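Local atomic coordinates of phytase (Debaryomyces castellii, PDB entry 2GFI), a protein that probably releases phosphate from phytate at its 3-position, acting as an acid phosphatase of the histidine acid phosphatase family. Residues A[95-98]-A[104-107]; A[109-114]-A[263-268]. One frame throughout, in Å; residues are numbered along the deposited sequence.

Contact 1: A[95-98]-A[104-107]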
ATOM      1  N   GLY A  95     -37.452  -3.676  19.463  1.00 35.74           N
ATOM      2  CA  GLY A  95     -37.346  -3.955  18.049  1.00 34.16           C
ATOM      3  C   GLY A  95     -35.948  -4.474  17.812  1.00 33.18           C
ATOM      4  O   GLY A  95     -35.032  -4.226  18.607  1.00 32.42           O
ATOM      5  N   THR A  96     -35.803  -5.227  16.733  1.00 32.04           N
ATOM      6  CA  THR A  96     -34.511  -5.659  16.261  1.00 30.72           C
ATOM      7  C   THR A  96     -34.023  -4.619  15.271  1.00 29.28           C
ATOM      8  O   THR A  96     -34.728  -4.284  14.328  1.00 28.95           O
ATOM      9  CB  THR A  96     -34.678  -6.994  15.593  1.00 31.09           C
ATOM     10  OG1 THR A  96     -35.079  -7.924  16.599  1.00 31.52           O
ATOM     11  CG2 THR A  96     -33.354  -7.534  15.119  1.00 30.64           C
ATOM     12  N   PHE A  97     -32.832  -4.077  15.520  1.00 27.54           N
ATOM     13  CA  PHE A  97     -32.210  -3.153  14.574  1.00 26.16           C
ATOM     14  C   PHE A  97     -31.916  -3.837  13.255  1.00 25.09           C
ATOM     15  O   PHE A  97     -31.473  -4.973  13.225  1.00 24.73           O
ATOM     16  CB  PHE A  97     -30.909  -2.579  15.150  1.00 25.85           C
ATOM     17  CG  PHE A  97     -31.126  -1.518  16.191  1.00 24.90           C
ATOM     18  CD1 PHE A  97     -31.438  -0.221  15.813  1.00 25.03           C
ATOM     19  CD2 PHE A  97     -31.006  -1.817  17.545  1.00 24.76           C
ATOM     20  CE1 PHE A  97     -31.633   0.783  16.756  1.00 25.43           C
ATOM     21  CE2 PHE A  97     -31.205  -0.816  18.508  1.00 25.61           C
ATOM     22  CZ  PHE A  97     -31.517   0.491  18.104  1.00 24.34           C
ATOM     23  N   LYS A  98     -32.175  -3.136  12.168  1.00 24.55           N
ATOM     24  CA  LYS A  98     -31.867  -3.618  10.821  1.00 24.64           C
ATOM     25  C   LYS A  98     -31.013  -2.563  10.138  1.00 23.80           C
ATOM     26  O   LYS A  98     -30.819  -1.502  10.701  1.00 22.97           O
ATOM     27  CB  LYS A  98     -33.155  -3.916  10.027  1.00 24.00           C
ATOM     28  CG  LYS A  98     -33.935  -5.158  10.600  1.00 25.63           C
ATOM     29  CD  LYS A  98     -35.077  -5.642   9.696  1.00 25.94           C
ATOM     30  CE  LYS A  98     -36.169  -4.575   9.533  1.00 29.28           C
ATOM     31  NZ  LYS A  98     -36.694  -4.142  10.854  1.00 31.81           N
ATOM     32  N   LEU A 104     -26.019  -3.134  16.550  1.00 22.49           N
ATOM     33  CA  LEU A 104     -26.554  -2.768  17.875  1.00 23.82           C
ATOM     34  C   LEU A 104     -27.191  -3.927  18.601  1.00 24.36           C
ATOM     35  O   LEU A 104     -27.162  -3.962  19.819  1.00 24.62           O
ATOM     36  CB  LEU A 104     -27.551  -1.616  17.784  1.00 23.65           C
ATOM     37  CG  LEU A 104     -26.965  -0.264  17.352  1.00 23.38           C
ATOM     38  CD1 LEU A 104     -28.056   0.734  17.154  1.00 20.90           C
ATOM     39  CD2 LEU A 104     -25.958   0.245  18.386  1.00 23.25           C
ATOM     40  N   ASN A 105     -27.738  -4.879  17.845  1.00 25.43           N
ATOM     41  CA  ASN A 105     -28.261  -6.155  18.386  1.00 26.39           C
ATOM     42  C   ASN A 105     -27.197  -7.129  18.933  1.00 27.71           C
ATOM     43  O   ASN A 105     -27.527  -8.046  19.693  1.00 27.51           O
ATOM     44  CB  ASN A 105     -29.051  -6.934  17.310  1.00 25.82           C
ATOM     45  CG  ASN A 105     -30.097  -6.088  16.592  1.00 24.13           C
ATOM     46  OD1 ASN A 105     -30.845  -5.344  17.207  1.00 22.05           O
ATOM     47  ND2 ASN A 105     -30.130  -6.204  15.266  1.00 22.14           N
ATOM     48  N   ASP A 106     -25.933  -6.974  18.538  1.00 29.00           N
ATOM     49  CA  ASP A 106     -24.985  -8.076  18.737  1.00 30.79           C
ATOM     50  C   ASP A 106     -24.195  -8.047  20.028  1.00 31.82           C
ATOM     51  O   ASP A 106     -22.966  -8.140  20.000  1.00 32.53           O
ATOM     52  CB  ASP A 106     -24.046  -8.209  17.542  1.00 30.86           C
ATOM     53  CG  ASP A 106     -24.798  -8.311  16.243  1.00 32.16           C
ATOM     54  OD1 ASP A 106     -24.255  -7.856  15.211  1.00 35.64           O
ATOM     55  OD2 ASP A 106     -25.946  -8.804  16.159  1.00 31.38           O
ATOM     56  N   ASP A 107     -24.891  -7.957  21.164  1.00 32.77           N
ATOM     57  CA  ASP A 107     -24.203  -7.768  22.433  1.00 33.75           C
ATOM     58  C   ASP A 107     -23.245  -6.644  22.233  1.00 32.01           C
ATOM     59  O   ASP A 107     -22.035  -6.790  22.447  1.00 32.78           O
ATOM     60  CB  ASP A 107     -23.411  -9.014  22.826  1.00 35.69           C
ATOM     61  CG  ASP A 107     -24.296 -10.211  23.044  1.00 39.59           C
ATOM     62  OD1 ASP A 107     -25.508 -10.000  23.375  1.00 43.90           O
ATOM     63  OD2 ASP A 107     -23.851 -11.386  22.918  1.00 43.46           O
TER

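Contact 2: A[109-114]-A[263-268]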
ATOM      1  N   GLU A 109     -21.479  -3.711  23.282  1.00 27.66           N
ATOM      2  CA  GLU A 109     -21.153  -3.043  24.514  1.00 31.41           C
ATOM      3  C   GLU A 109     -20.846  -1.572  24.264  1.00 26.22           C
ATOM      4  O   GLU A 109     -20.406  -1.189  23.192  1.00 24.59           O
ATOM      5  CB  GLU A 109     -19.964  -3.726  25.156  1.00 28.34           C
ATOM      6  CG  GLU A 109     -20.255  -5.153  25.591  1.00 36.81           C
ATOM      7  CD  GLU A 109     -19.074  -5.782  26.327  1.00 30.05           C
ATOM      8  OE1 GLU A 109     -17.903  -5.695  25.863  1.00 46.21           O
ATOM      9  OE2 GLU A 109     -19.309  -6.374  27.400  1.00 48.58           O
ATOM     10  N   TYR A 110     -21.110  -0.738  25.256  1.00 25.27           N
ATOM     11  CA  TYR A 110     -20.643   0.625  25.204  1.00 24.71           C
ATOM     12  C   TYR A 110     -19.110   0.582  25.332  1.00 24.98           C
ATOM     13  O   TYR A 110     -18.588  -0.213  26.124  1.00 24.18           O
ATOM     14  CB  TYR A 110     -21.260   1.435  26.320  1.00 24.17           C
ATOM     15  CG  TYR A 110     -20.752   2.839  26.300  1.00 23.77           C
ATOM     16  CD1 TYR A 110     -20.875   3.611  25.160  1.00 22.91           C
ATOM     17  CD2 TYR A 110     -20.133   3.403  27.420  1.00 24.04           C
ATOM     18  CE1 TYR A 110     -20.377   4.916  25.124  1.00 23.61           C
ATOM     19  CE2 TYR A 110     -19.651   4.731  27.393  1.00 21.45           C
ATOM     20  CZ  TYR A 110     -19.768   5.462  26.240  1.00 22.82           C
ATOM     21  OH  TYR A 110     -19.289   6.748  26.163  1.00 23.23           O
ATOM     22  N   PHE A 111     -18.396   1.405  24.551  1.00 24.69           N
ATOM     23  CA  PHE A 111     -16.948   1.216  24.415  1.00 25.01           C
ATOM     24  C   PHE A 111     -16.088   1.730  25.582  1.00 26.37           C
ATOM     25  O   PHE A 111     -14.915   1.399  25.704  1.00 26.82           O
ATOM     26  CB  PHE A 111     -16.462   1.775  23.101  1.00 24.42           C
ATOM     27  CG  PHE A 111     -16.544   3.269  22.990  1.00 22.63           C
ATOM     28  CD1 PHE A 111     -15.457   4.061  23.325  1.00 21.97           C
ATOM     29  CD2 PHE A 111     -17.668   3.872  22.485  1.00 22.07           C
ATOM     30  CE1 PHE A 111     -15.505   5.435  23.166  1.00 22.63           C
ATOM     31  CE2 PHE A 111     -17.749   5.241  22.350  1.00 22.05           C
ATOM     32  CZ  PHE A 111     -16.673   6.029  22.685  1.00 23.09           C
ATOM     33  N   VAL A 112     -16.667   2.568  26.421  1.00 27.98           N
ATOM     34  CA  VAL A 112     -16.006   2.971  27.630  1.00 29.89           C
ATOM     35  C   VAL A 112     -16.531   2.067  28.749  1.00 32.70           C
ATOM     36  O   VAL A 112     -17.627   2.297  29.277  1.00 32.82           O
ATOM     37  CB  VAL A 112     -16.233   4.451  27.950  1.00 29.02           C
ATOM     38  CG1 VAL A 112     -15.340   4.865  29.083  1.00 27.23           C
ATOM     39  CG2 VAL A 112     -15.943   5.310  26.711  1.00 28.10           C
ATOM     40  N   PRO A 113     -15.731   1.059  29.119  1.00 35.42           N
ATOM     41  CA  PRO A 113     -16.174   0.066  30.102  1.00 37.70           C
ATOM     42  C   PRO A 113     -16.270   0.740  31.470  1.00 39.50           C
ATOM     43  O   PRO A 113     -17.272   0.592  32.206  1.00 41.04           O
ATOM     44  CB  PRO A 113     -15.047  -0.987  30.084  1.00 37.88           C
ATOM     45  CG  PRO A 113     -13.789  -0.248  29.573  1.00 37.41           C
ATOM     46  CD  PRO A 113     -14.324   0.860  28.696  1.00 35.55           C
ATOM     47  N   ASP A 114     -15.253   1.529  31.777  1.00 40.19           N
ATOM     48  CA  ASP A 114     -15.112   2.141  33.084  1.00 40.27           C
ATOM     49  C   ASP A 114     -14.975   3.638  32.872  1.00 38.76           C
ATOM     50  O   ASP A 114     -14.155   4.074  32.062  1.00 39.52           O
ATOM     51  CB  ASP A 114     -13.841   1.577  33.706  1.00 41.61           C
ATOM     52  CG  ASP A 114     -13.745   1.844  35.186  1.00 45.38           C
ATOM     53  OD1 ASP A 114     -14.527   2.708  35.716  1.00 48.25           O
ATOM     54  OD2 ASP A 114     -12.890   1.223  35.883  1.00 49.25           O
ATOM     55  N   LEU A 263     -13.305   4.146  17.609  1.00 17.69           N
ATOM     56  CA  LEU A 263     -12.115   3.887  16.812  1.00 18.55           C
ATOM     57  C   LEU A 263     -10.831   4.034  17.668  1.00 18.74           C
ATOM     58  O   LEU A 263     -10.035   3.094  17.745  1.00 18.98           O
ATOM     59  CB  LEU A 263     -12.100   4.820  15.582  1.00 18.29           C
ATOM     60  CG  LEU A 263     -10.898   4.754  14.628  1.00 19.39           C
ATOM     61  CD1 LEU A 263     -10.747   3.371  13.989  1.00 18.54           C
ATOM     62  CD2 LEU A 263     -11.132   5.787  13.527  1.00 19.49           C
ATOM     63  N   ASN A 264     -10.662   5.174  18.343  1.00 18.18           N
ATOM     64  CA  ASN A 264      -9.537   5.359  19.270  1.00 18.85           C
ATOM     65  C   ASN A 264      -9.462   4.229  20.285  1.00 18.75           C
ATOM     66  O   ASN A 264      -8.419   3.615  20.493  1.00 19.43           O
ATOM     67  CB  ASN A 264      -9.688   6.660  20.062  1.00 18.75           C
ATOM     68  CG  ASN A 264      -9.456   7.863  19.244  1.00 17.86           C
ATOM     69  OD1 ASN A 264      -9.096   7.765  18.076  1.00 19.03           O
ATOM     70  ND2 ASN A 264      -9.645   9.028  19.846  1.00 15.89           N
ATOM     71  N   VAL A 265     -10.589   3.935  20.901  1.00 18.59           N
ATOM     72  CA  VAL A 265     -10.588   3.006  22.021  1.00 17.97           C
ATOM     73  C   VAL A 265     -10.446   1.550  21.618  1.00 18.69           C
ATOM     74  O   VAL A 265      -9.697   0.803  22.246  1.00 19.60           O
ATOM     75  CB  VAL A 265     -11.825   3.235  22.920  1.00 17.24           C
ATOM     76  CG1 VAL A 265     -11.964   2.085  23.941  1.00 16.18           C
ATOM     77  CG2 VAL A 265     -11.711   4.604  23.609  1.00 14.40           C
ATOM     78  N   LYS A 266     -11.189   1.145  20.596  1.00 19.41           N
ATOM     79  CA  LYS A 266     -11.320  -0.255  20.195  1.00 20.54           C
ATOM     80  C   LYS A 266     -10.479  -0.599  18.966  1.00 20.61           C
ATOM     81  O   LYS A 266     -10.181  -1.772  18.728  1.00 21.41           O
ATOM     82  CB  LYS A 266     -12.784  -0.561  19.859  1.00 20.29           C
ATOM     83  CG  LYS A 266     -13.777  -0.279  20.999  1.00 25.18           C
ATOM     84  CD  LYS A 266     -13.571  -1.193  22.217  1.00 30.64           C
ATOM     85  CE  LYS A 266     -13.957  -2.634  21.906  1.00 32.59           C
ATOM     86  NZ  LYS A 266     -13.988  -3.352  23.238  1.00 43.82           N
ATOM     87  N   GLY A 267     -10.136   0.402  18.163  1.00 20.61           N
ATOM     88  CA  GLY A 267      -9.344   0.160  16.962  1.00 21.41           C
ATOM     89  C   GLY A 267     -10.204  -0.040  15.753  1.00 21.88           C
ATOM     90  O   GLY A 267      -9.686  -0.259  14.661  1.00 23.14           O
ATOM     91  N   ALA A 268     -11.520   0.041  15.953  1.00 22.05           N
ATOM     92  CA  ALA A 268     -12.558  -0.142  14.930  1.00 22.11           C
ATOM     93  C   ALA A 268     -13.889   0.223  15.547  1.00 22.71           C
ATOM     94  O   ALA A 268     -14.146  -0.032  16.725  1.00 23.68           O
ATOM     95  CB  ALA A 268     -12.607  -1.580  14.391  1.00 21.84           C
TER

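Contact 1: A[95-98]-A[104-107]
Asn105 holds Phe97 by both polar atoms of its carboxamide, each hydrogen-bonded to the backbone of that one residue. Phe97 N donates to Asn105 OD1 at 2.9 Å; the donor lies in the plane of the Asn105 carbonyl, on a lone pair of OD1, although the N-H...O angle of 146° is somewhat bent. In return Asn105 ND2 donates to Phe97 O at 2.7 Å, with the acceptor close to the amide plane. With CB already directed at 95-98, a chi1 of -50° (CG beside the backbone N) lets the amide meet Phe97.

The apolar part is a CH-pi contact. Leu104 CD1 sits 3.5 Å from the centroid of the Phe97 ring and only 8° off its normal, so the methyl is centred over the face, while Leu104 CB lies against Phe97 CD2. Asn105 OD1 lies at the ring's edge, and Thr96 CG2 touches Asn105 ND2 at 3.5 Å.

Around it, Leu104 also rests on Leu90 and Met91 of helix 77-91, and Asp106 OD2 accepts a hydrogen bond from Gly99 N of the second subunit. Because one amide meets both the N-H and the C=O of Phe97, the pairing fixes which way the amide is flipped and ties the loop back on itself without a strand pair.

Contact 2: A[109-114]-A[263-268]
Phe111, in an irregular run of chain, faces the last turn of helix 249-266, its CA lying 7.0 Å from that of Val265, the closest CA pair across the two segments. The helix stops just beyond: Gly267 N still bonds to Leu263 O at 2.7 Å, but Gly267 itself has a phi of 93°, and the chain turns off.

No hydrogen bond joins the two segments; the evidence is of apolar contact. The Phe111 side chain takes the less usual first torsion, with CG lying between the backbone N and the carbonyl carbon (chi1 68°), and its CD1 corner meets Val265. Phe111 CD1 is 3.7 Å from Val265 CB, and Val265 CG2 lies 3.9 Å from Phe111 CE1. The valine comes at the ring obliquely, and the two side chains run at about a right angle to each other. Its other methyl, Val265 CG1, reaches the backbone instead, 3.5 Å from Phe111 O. The fork of the valine thus spans ring and carbonyl of the same residue. Lys266 adds a looser touch: its CG lies 4.0 Å from Phe111 CB. Its chain then bends at chi2 and chi3, and NZ remains 5.3 Å from Glu109 OE1, too far for a salt bridge, though the opposite charges may attract weakly.

Beyond the pair, the Phe111 ring meets that of Tyr258 edge-to-face and also packs on Tyr83, so the phenylalanine is wedged between helices 77-91 and 249-266. Val265 touches Tyr74 in the loop between strand 59-69 and helix 77-91, and the side chain of Val265 is about 12 Å from that of His70, the predicted nucleophile just past the end of that strand.

In the fold
From the N terminus the chain passes through strand 59-69 and helix 77-91, then enters the long loop that leads to helix 133-148. Contact 1 closes first, bringing together two parts of this loop separated by only six positions, some 35 Å from the chain's centre and beside the second subunit. Contact 2 opens just afterwards in the same loop and closes about 150 residues later, at the C-terminal end of helix 249-266. The two are therefore in series, neither nesting nor crossing, with centres 18 Å apart. The first closes a short loop at the periphery; the second joins the continuing loop to a helix distant in sequence, nearer the middle of the chain.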